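2-aminomuconic 6-semialdehyde dehydrogenase (Pseudomonas sp., PDB 7BZV) catalyses the NAD+-dependent oxidation of 2-aminomuconic 6-semialdehyde in the meta-cleavage pathway of 2-aminophenol breakdown, using a tetrameric assembly that cofactor binding requires. Local coordinates at residues A260-D265 against V293-P298; T351-G356 against P373-G378; G416-I421 against I440-T445. All blocks are in the same frame, centred on the assembly; numbering follows the deposited sequence.

Contact 1: A260-D265 against V293-P298; sequences AVIFAD and VYVERP
Residues Ala260 to Ile262 pair with Val293 to Val295 as the two parallel strands of a beta-alpha-beta unit, with helix 268-280 as the crossover, in the sheet, seven strands within this chain, of what in aldehyde dehydrogenases is the catalytic domain. The strand axes lie 4.8 Å apart and diverge by only 9°. Three backbone bonds fix the register: Tyr294 N to Ala260 O, Ile262 N to Tyr294 O and Glu296 N to Ile262 O. Tyr294 thus uses both its N-H and its C=O on this one neighbour, its N lying 2.8 Å from Ala260 O.

On the face bearing Ala260, Ile262, Val293 and Val295, the end of Ile262 does most of the touching. Its CD1 meets Val293 CG1 at 3.8 Å and Val295 CG2 at 4.2 Å. The isoleucine runs alongside Val295, whereas it slants across Val293. Met271 and Met275 of helix 268-280 and Phe303 of helix 297-312 cover this face. Tyr294 and Val261 point to the other face, toward Val406 of helix 403-411; the phenol hydroxyl of Tyr294 bonds to Arg292.

Past the last strand bond a side chain takes over from the backbone. Glu296 has CG anti to its own N (chi1 -161°) and an extended chain beyond, which carries the carboxylate along to residues 263-265. Glu296 OE1 lies at the edge of the Phe263 ring, 3.6 Å from CD1. It accepts a nearly straight bond from Ala264 N (2.8 Å, 174°), met on the anti side of the carboxylate and out of its plane. A water donates to Glu296 OE1 at 2.7 Å while accepting from Asp265 N at 3.0 Å.

Contact 2: T351-G356 against P373-G378; sequences TFLAGG and PTVIAG
Phe352 has CG anti to its own carbonyl carbon (chi1 -76°), while Ile376 holds CG1 in the crowded position between backbone N and carbonyl carbon (chi1 55°), which leaves CG2 to face the ring. The two side chains run side by side, and Ile376 CG2 sits over the centre of the Phe352 face, 3.7 Å from the centroid and 14° off the normal: a CH-pi contact. Thr374 CG2 approaches the same ring obliquely, and Arg346 adds a cation-pi contact. Replacing Phe352 by an alanine is likely to leave Ile376 CG2 without the ring face it covers and Arg346 without its cation-pi partner.

On the face bearing Val375 and Ala377, Leu353 CD1 reaches Val375 CG1 at 4.0 Å and Ala377 CB at 4.1 Å. Thr374 OG1 accepts from Gly356 N at 2.8 Å and is also hydrogen-bonded to Glu372 O. Thr351 and Ala377 form a hydrogen-bonded pair, with Thr351 N to Ala377 O at 2.8 Å. Beyond it Val375 O takes Leu353 N at 2.9 Å and, weakly, Ala354 N at 3.4 Å. Leu353 and Ala354 both lie opposite the single residue Val375, a classic beta bulge that shifts the register by one, here in the antiparallel strand that ends the sheet within this chain.

Contact 3: G416-I421 against I440-T445; sequences GLAATI and ISWVNT
Ala418 CB meets both Ile440 and Trp442, three side chains turned to the same face of a parallel strand pair. Its methyl lies 3.6 Å from Ile440 CG2 and 3.9 Å from Trp442 CZ3, approaching the indole obliquely. Ile440 CG1 covers one indole face, 3.5 Å above the plane and offset toward the rim, so the isoleucine touches the alanine with one branch and the tryptophan with another. The indole NE1 bonds to Leu448 O, and Trp446 packs edge-to-face with the ring.

Thr420 lies on this face too. With OG1 anti to the backbone N (chi1 180°), its hydroxyl reaches past the end of strand 440-443 and donates to Thr445 O at 2.8 Å, tilted 28° from the carbonyl plane. On the other face Ala419 and Ile421 lie beside Ser441 and Val443, though loosely: Ile421 CB and Val443 CG2 are 4.5 Å apart, and Ser441 OG bonds to Ser433 O of the crossover helix 426-435.

Backbone bonds run from Ile440 N to Leu417 O, the longest at 3.3 Å, through to Asn444 N on Ile421 O at 2.8 Å. Separately, strand 440-443 pairs with a parallel strand of a second subunit. Apolar side chains on both faces, with Thr420 OG1, Ser441 OG and Trp442 NE1 each bonded to a main-chain carbonyl, imply that this buried strand pair is held by backbone bonds and apolar packing, with no charged side-chain pair between the two segments.

All three contacts belong to one sheet, seven-stranded within this chain. Contacts 1 and 3 are buried, parallel and each part of a beta-alpha-beta unit; they adjoin, since strands 258-262 and 418-422 are neighbours, with Val261 N 2.8 Å from Thr420 O. Contact 2, partly exposed and antiparallel, lies at the margin opposite contact 3, about 23 Å away between centres, with contact 1 in the sheet's interior. Chemistry follows place: a carboxylate and a water extend contact 1; a classic bulge shifts the register in contact 2, and a CH-pi contact lies on one face; contact 3, at the edge continued by a second subunit, adds a threonine-to-carbonyl bond and packing against an indole.

Contact 1: A260-D265 against V293-P298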
loop_
_atom_site.group_PDB
_atom_site.type_symbol
_atom_site.label_atom_id
_atom_site.label_comp_id
_atom_site.label_asym_id
_atom_site.label_seq_id
_atom_site.Cartn_x
_atom_site.Cartn_y
_atom_site.Cartn_z
ATOM N N ALA B 260 -25.875 -5.840 -19.723
ATOM C CA ALA B 260 -26.621 -5.848 -18.477
ATOM C C ALA B 260 -27.185 -7.234 -18.262
ATOM O O ALA B 260 -27.753 -7.821 -19.190
ATOM C CB ALA B 260 -27.763 -4.834 -18.521
ATOM N N VAL B 261 -27.066 -7.737 -17.030
ATOM C CA VAL B 261 -27.519 -9.071 -16.657
ATOM C C VAL B 261 -28.502 -8.931 -15.491
ATOM O O VAL B 261 -28.098 -8.565 -14.377
ATOM C CB VAL B 261 -26.342 -9.992 -16.278
ATOM C CG1 VAL B 261 -26.825 -11.380 -15.984
ATOM C CG2 VAL B 261 -25.336 -10.028 -17.379
ATOM N N ILE B 262 -29.767 -9.292 -15.729
ATOM C CA ILE B 262 -30.848 -9.088 -14.776
ATOM C C ILE B 262 -31.422 -10.442 -14.376
ATOM O O ILE B 262 -32.058 -11.132 -15.186
ATOM C CB ILE B 262 -31.926 -8.165 -15.353
ATOM C CG1 ILE B 262 -31.254 -6.837 -15.760
ATOM C CG2 ILE B 262 -33.064 -7.955 -14.316
ATOM C CD1 ILE B 262 -32.068 -6.065 -16.740
ATOM N N PHE B 263 -31.189 -10.822 -13.132
ATOM C CA PHE B 263 -31.696 -12.056 -12.565
ATOM C C PHE B 263 -33.088 -11.867 -11.969
ATOM O O PHE B 263 -33.490 -10.779 -11.533
ATOM C CB PHE B 263 -30.730 -12.604 -11.491
ATOM C CG PHE B 263 -29.454 -13.169 -12.085
ATOM C CD1 PHE B 263 -29.378 -14.499 -12.493
ATOM C CD2 PHE B 263 -28.359 -12.359 -12.265
ATOM C CE1 PHE B 263 -28.221 -14.997 -13.057
ATOM C CE2 PHE B 263 -27.159 -12.858 -12.820
ATOM C CZ PHE B 263 -27.103 -14.159 -13.224
ATOM N N ALA B 264 -33.822 -12.978 -11.938
ATOM C CA ALA B 264 -35.193 -12.951 -11.449
ATOM C C ALA B 264 -35.287 -12.533 -9.987
ATOM O O ALA B 264 -36.331 -12.006 -9.568
ATOM C CB ALA B 264 -35.821 -14.329 -11.663
ATOM N N ASP B 265 -34.238 -12.759 -9.191
ATOM C CA ASP B 265 -34.297 -12.391 -7.774
ATOM C C ASP B 265 -33.893 -10.937 -7.531
ATOM O O ASP B 265 -33.714 -10.538 -6.373
ATOM C CB ASP B 265 -33.436 -13.329 -6.918
ATOM C CG ASP B 265 -31.954 -13.222 -7.222
ATOM O OD1 ASP B 265 -31.539 -12.249 -7.876
ATOM O OD2 ASP B 265 -31.183 -14.110 -6.819
ATOM N N VAL B 293 -28.938 -6.553 -23.269
ATOM C CA VAL B 293 -29.602 -6.799 -21.996
ATOM C C VAL B 293 -30.080 -8.241 -21.937
ATOM O O VAL B 293 -30.943 -8.639 -22.725
ATOM C CB VAL B 293 -30.785 -5.845 -21.779
ATOM C CG1 VAL B 293 -31.441 -6.166 -20.467
ATOM C CG2 VAL B 293 -30.335 -4.411 -21.782
ATOM N N TYR B 294 -29.576 -8.996 -20.952
ATOM C CA TYR B 294 -29.937 -10.393 -20.716
ATOM C C TYR B 294 -30.841 -10.450 -19.486
ATOM O O TYR B 294 -30.437 -10.005 -18.399
ATOM C CB TYR B 294 -28.659 -11.246 -20.531
ATOM C CG TYR B 294 -27.709 -11.108 -21.707
ATOM C CD1 TYR B 294 -27.848 -11.907 -22.841
ATOM C CD2 TYR B 294 -26.691 -10.172 -21.694
ATOM C CE1 TYR B 294 -27.000 -11.759 -23.948
ATOM C CE2 TYR B 294 -25.841 -10.028 -22.762
ATOM C CZ TYR B 294 -26.010 -10.808 -23.903
ATOM O OH TYR B 294 -25.152 -10.629 -24.958
ATOM N N VAL B 295 -32.065 -10.967 -19.648
ATOM C CA VAL B 295 -33.031 -11.033 -18.554
ATOM C C VAL B 295 -33.389 -12.488 -18.308
ATOM O O VAL B 295 -33.766 -13.198 -19.245
ATOM C CB VAL B 295 -34.299 -10.209 -18.863
ATOM C CG1 VAL B 295 -35.245 -10.189 -17.661
ATOM C CG2 VAL B 295 -33.880 -8.809 -19.329
ATOM N N GLU B 296 -33.264 -12.928 -17.059
ATOM C CA GLU B 296 -33.591 -14.309 -16.736
ATOM C C GLU B 296 -35.044 -14.606 -17.117
ATOM O O GLU B 296 -35.971 -13.827 -16.837
ATOM C CB GLU B 296 -33.327 -14.579 -15.273
ATOM C CG GLU B 296 -33.193 -16.056 -14.985
ATOM C CD GLU B 296 -33.027 -16.371 -13.511
ATOM O OE1 GLU B 296 -32.820 -15.459 -12.674
ATOM O OE2 GLU B 296 -33.100 -17.572 -13.195
ATOM N N ARG B 297 -35.230 -15.746 -17.774
ATOM C CA ARG B 297 -36.495 -16.066 -18.448
ATOM C C ARG B 297 -37.734 -15.801 -17.599
ATOM O O ARG B 297 -38.702 -15.237 -18.130
ATOM C CB ARG B 297 -36.477 -17.535 -18.904
ATOM C CG ARG B 297 -37.639 -18.026 -19.806
ATOM C CD ARG B 297 -37.198 -19.202 -20.755
ATOM N NE ARG B 297 -37.326 -18.668 -22.099
ATOM C CZ ARG B 297 -36.377 -18.630 -23.007
ATOM N NH1 ARG B 297 -35.195 -19.178 -22.778
ATOM N NH2 ARG B 297 -36.630 -18.052 -24.163
ATOM N N PRO B 298 -37.792 -16.198 -16.325
ATOM C CA PRO B 298 -39.048 -16.024 -15.565
ATOM C C PRO B 298 -39.486 -14.580 -15.376
ATOM O O PRO B 298 -40.672 -14.357 -15.078
ATOM C CB PRO B 298 -38.745 -16.683 -14.215
ATOM C CG PRO B 298 -37.671 -17.716 -14.534
ATOM C CD PRO B 298 -36.814 -17.042 -15.605
HETATM O O HOH W 1 -32.736 -15.242 -9.938
#

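Contact 2: T351-G356 against P373-G378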
loop_
_atom_site.group_PDB
_atom_site.type_symbol
_atom_site.label_atom_id
_atom_site.label_comp_id
_atom_site.label_asym_id
_atom_site.label_seq_id
_atom_site.Cartn_x
_atom_site.Cartn_y
_atom_site.Cartn_z
ATOM N N THR B 351 -37.836 -7.184 -33.577
ATOM C CA THR B 351 -39.079 -6.671 -33.023
ATOM C C THR B 351 -38.785 -5.407 -32.234
ATOM O O THR B 351 -37.891 -5.392 -31.377
ATOM C CB THR B 351 -39.732 -7.707 -32.122
ATOM O OG1 THR B 351 -39.974 -8.884 -32.877
ATOM C CG2 THR B 351 -41.040 -7.182 -31.518
ATOM N N PHE B 352 -39.536 -4.352 -32.514
ATOM C CA PHE B 352 -39.389 -3.090 -31.805
ATOM C C PHE B 352 -40.393 -3.051 -30.671
ATOM O O PHE B 352 -41.596 -2.972 -30.916
ATOM C CB PHE B 352 -39.580 -1.900 -32.737
ATOM C CG PHE B 352 -38.403 -1.651 -33.612
ATOM C CD1 PHE B 352 -38.138 -2.498 -34.672
ATOM C CD2 PHE B 352 -37.539 -0.607 -33.349
ATOM C CE1 PHE B 352 -37.040 -2.295 -35.473
ATOM C CE2 PHE B 352 -36.433 -0.388 -34.139
ATOM C CZ PHE B 352 -36.186 -1.235 -35.220
ATOM N N LEU B 353 -39.895 -3.097 -29.427
ATOM C CA LEU B 353 -40.738 -2.968 -28.240
ATOM C C LEU B 353 -41.002 -1.528 -27.858
ATOM O O LEU B 353 -41.965 -1.252 -27.132
ATOM C CB LEU B 353 -40.111 -3.659 -27.020
ATOM C CG LEU B 353 -39.838 -5.136 -27.200
ATOM C CD1 LEU B 353 -39.257 -5.718 -25.919
ATOM C CD2 LEU B 353 -41.136 -5.831 -27.615
ATOM N N ALA B 354 -40.142 -0.621 -28.287
ATOM C CA ALA B 354 -40.358 0.792 -28.033
ATOM C C ALA B 354 -39.527 1.571 -29.040
ATOM O O ALA B 354 -38.478 1.108 -29.498
ATOM C CB ALA B 354 -39.988 1.169 -26.584
ATOM N N GLY B 355 -40.042 2.726 -29.420
ATOM C CA GLY B 355 -39.274 3.669 -30.181
ATOM C C GLY B 355 -38.991 3.156 -31.569
ATOM O O GLY B 355 -39.829 2.512 -32.212
ATOM N N GLY B 356 -37.791 3.457 -32.057
ATOM C CA GLY B 356 -37.412 3.123 -33.412
ATOM C C GLY B 356 -37.516 4.252 -34.412
ATOM O O GLY B 356 -37.147 4.053 -35.569
ATOM N N PRO B 373 -35.976 6.935 -27.619
ATOM C CA PRO B 373 -35.452 5.794 -26.852
ATOM C C PRO B 373 -36.069 4.499 -27.364
ATOM O O PRO B 373 -37.285 4.398 -27.540
ATOM C CB PRO B 373 -35.867 6.112 -25.414
ATOM C CG PRO B 373 -37.057 7.074 -25.546
ATOM C CD PRO B 373 -36.790 7.849 -26.795
ATOM N N THR B 374 -35.225 3.499 -27.615
ATOM C CA THR B 374 -35.611 2.366 -28.447
ATOM C C THR B 374 -35.184 1.069 -27.772
ATOM O O THR B 374 -34.105 0.981 -27.172
ATOM C CB THR B 374 -35.006 2.523 -29.852
ATOM O OG1 THR B 374 -35.510 3.733 -30.438
ATOM C CG2 THR B 374 -35.332 1.360 -30.790
ATOM N N VAL B 375 -36.038 0.059 -27.872
ATOM C CA VAL B 375 -35.702 -1.275 -27.392
ATOM C C VAL B 375 -36.075 -2.264 -28.482
ATOM O O VAL B 375 -37.214 -2.249 -28.959
ATOM C CB VAL B 375 -36.438 -1.629 -26.087
ATOM C CG1 VAL B 375 -36.255 -3.090 -25.810
ATOM C CG2 VAL B 375 -35.935 -0.799 -24.954
ATOM N N ILE B 376 -35.148 -3.158 -28.839
ATOM C CA ILE B 376 -35.448 -4.211 -29.798
ATOM C C ILE B 376 -35.284 -5.576 -29.147
ATOM O O ILE B 376 -34.663 -5.723 -28.090
ATOM C CB ILE B 376 -34.581 -4.127 -31.077
ATOM C CG1 ILE B 376 -33.089 -4.116 -30.711
ATOM C CG2 ILE B 376 -34.933 -2.885 -31.890
ATOM C CD1 ILE B 376 -32.130 -4.220 -31.913
ATOM N N ALA B 377 -35.844 -6.586 -29.815
ATOM C CA ALA B 377 -35.844 -7.958 -29.334
ATOM C C ALA B 377 -35.951 -8.899 -30.525
ATOM O O ALA B 377 -36.239 -8.487 -31.651
ATOM C CB ALA B 377 -36.996 -8.195 -28.354
ATOM N N GLY B 378 -35.748 -10.173 -30.260
ATOM C CA GLY B 378 -35.996 -11.197 -31.246
ATOM C C GLY B 378 -34.780 -11.672 -32.011
ATOM O O GLY B 378 -34.910 -12.587 -32.829
#

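Contact 3: G416-I421 against I440-T445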
loop_
_atom_site.group_PDB
_atom_site.type_symbol
_atom_site.label_atom_id
_atom_site.label_comp_id
_atom_site.label_asym_id
_atom_site.label_seq_id
_atom_site.Cartn_x
_atom_site.Cartn_y
_atom_site.Cartn_z
ATOM N N GLY B 416 -14.828 -4.830 -24.016
ATOM C CA GLY B 416 -14.904 -5.150 -22.607
ATOM C C GLY B 416 -14.716 -3.950 -21.724
ATOM O O GLY B 416 -13.758 -3.845 -20.911
ATOM N N LEU B 417 -15.680 -3.037 -21.861
ATOM C CA LEU B 417 -15.615 -1.824 -21.077
ATOM C C LEU B 417 -16.296 -1.995 -19.723
ATOM O O LEU B 417 -15.653 -1.786 -18.694
ATOM C CB LEU B 417 -16.247 -0.643 -21.800
ATOM C CG LEU B 417 -15.959 0.697 -21.107
ATOM C CD1 LEU B 417 -14.476 0.932 -20.823
ATOM C CD2 LEU B 417 -16.521 1.837 -21.981
ATOM N N ALA B 418 -17.608 -2.297 -19.723
ATOM C CA ALA B 418 -18.416 -2.313 -18.507
ATOM C C ALA B 418 -19.515 -3.368 -18.542
ATOM O O ALA B 418 -19.912 -3.872 -19.603
ATOM C CB ALA B 418 -19.080 -0.955 -18.258
ATOM N N ALA B 419 -20.019 -3.684 -17.336
ATOM C CA ALA B 419 -21.187 -4.529 -17.156
ATOM C C ALA B 419 -21.989 -4.055 -15.947
ATOM O O ALA B 419 -21.463 -3.380 -15.065
ATOM C CB ALA B 419 -20.813 -6.005 -16.969
ATOM N N THR B 420 -23.289 -4.365 -15.952
ATOM C CA THR B 420 -24.156 -4.082 -14.808
ATOM C C THR B 420 -25.023 -5.307 -14.544
ATOM O O THR B 420 -25.712 -5.797 -15.445
ATOM C CB THR B 420 -25.006 -2.822 -15.033
ATOM O OG1 THR B 420 -25.849 -2.577 -13.881
ATOM C CG2 THR B 420 -25.862 -2.942 -16.281
ATOM N N ILE B 421 -24.955 -5.808 -13.312
ATOM C CA ILE B 421 -25.578 -7.049 -12.862
ATOM C C ILE B 421 -26.578 -6.730 -11.753
ATOM O O ILE B 421 -26.209 -6.084 -10.770
ATOM C CB ILE B 421 -24.540 -8.006 -12.250
ATOM C CG1 ILE B 421 -23.275 -8.145 -13.121
ATOM C CG2 ILE B 421 -25.137 -9.360 -11.925
ATOM C CD1 ILE B 421 -23.583 -8.736 -14.401
ATOM N N ILE B 440 -15.016 -2.381 -15.526
ATOM C CA ILE B 440 -15.841 -2.012 -14.375
ATOM C C ILE B 440 -17.124 -2.829 -14.402
ATOM O O ILE B 440 -17.840 -2.837 -15.404
ATOM C CB ILE B 440 -16.130 -0.503 -14.339
ATOM C CG1 ILE B 440 -17.095 -0.172 -13.202
ATOM C CG2 ILE B 440 -16.755 -0.009 -15.639
ATOM C CD1 ILE B 440 -16.529 -0.169 -11.901
ATOM N N SER B 441 -17.392 -3.535 -13.318
ATOM C CA SER B 441 -18.496 -4.483 -13.233
ATOM C C SER B 441 -19.343 -4.054 -12.035
ATOM O O SER B 441 -18.962 -4.277 -10.892
ATOM C CB SER B 441 -17.954 -5.894 -13.103
ATOM O OG SER B 441 -18.933 -6.884 -13.363
ATOM N N TRP B 442 -20.493 -3.444 -12.305
ATOM C CA TRP B 442 -21.359 -2.886 -11.270
ATOM C C TRP B 442 -22.385 -3.917 -10.845
ATOM O O TRP B 442 -22.925 -4.648 -11.675
ATOM C CB TRP B 442 -22.102 -1.643 -11.783
ATOM C CG TRP B 442 -21.285 -0.430 -11.872
ATOM C CD1 TRP B 442 -20.749 0.271 -10.841
ATOM C CD2 TRP B 442 -20.947 0.283 -13.066
ATOM N NE1 TRP B 442 -20.092 1.373 -11.317
ATOM C CE2 TRP B 442 -20.179 1.389 -12.683
ATOM C CE3 TRP B 442 -21.209 0.081 -14.416
ATOM C CZ2 TRP B 442 -19.646 2.286 -13.615
ATOM C CZ3 TRP B 442 -20.723 0.991 -15.337
ATOM C CH2 TRP B 442 -19.932 2.062 -14.935
ATOM N N VAL B 443 -22.701 -3.927 -9.554
ATOM C CA VAL B 443 -23.747 -4.785 -9.023
ATOM C C VAL B 443 -24.816 -3.919 -8.345
ATOM O O VAL B 443 -24.514 -3.173 -7.412
ATOM C CB VAL B 443 -23.218 -5.819 -8.034
ATOM C CG1 VAL B 443 -24.423 -6.625 -7.528
ATOM C CG2 VAL B 443 -22.164 -6.755 -8.653
ATOM N N ASN B 444 -26.055 -4.023 -8.838
ATOM C CA ASN B 444 -27.214 -3.291 -8.324
ATOM C C ASN B 444 -27.020 -1.792 -8.385
ATOM O O ASN B 444 -27.505 -1.064 -7.537
ATOM C CB ASN B 444 -27.560 -3.744 -6.911
ATOM C CG ASN B 444 -28.060 -5.181 -6.880
ATOM O OD1 ASN B 444 -28.501 -5.734 -7.895
ATOM N ND2 ASN B 444 -27.930 -5.814 -5.726
ATOM N N THR B 445 -26.294 -1.334 -9.405
ATOM C CA THR B 445 -26.115 0.078 -9.719
ATOM C C THR B 445 -25.506 0.137 -11.122
ATOM O O THR B 445 -25.272 -0.890 -11.765
ATOM C CB THR B 445 -25.252 0.743 -8.651
ATOM O OG1 THR B 445 -25.227 2.147 -8.849
ATOM C CG2 THR B 445 -23.825 0.242 -8.720
#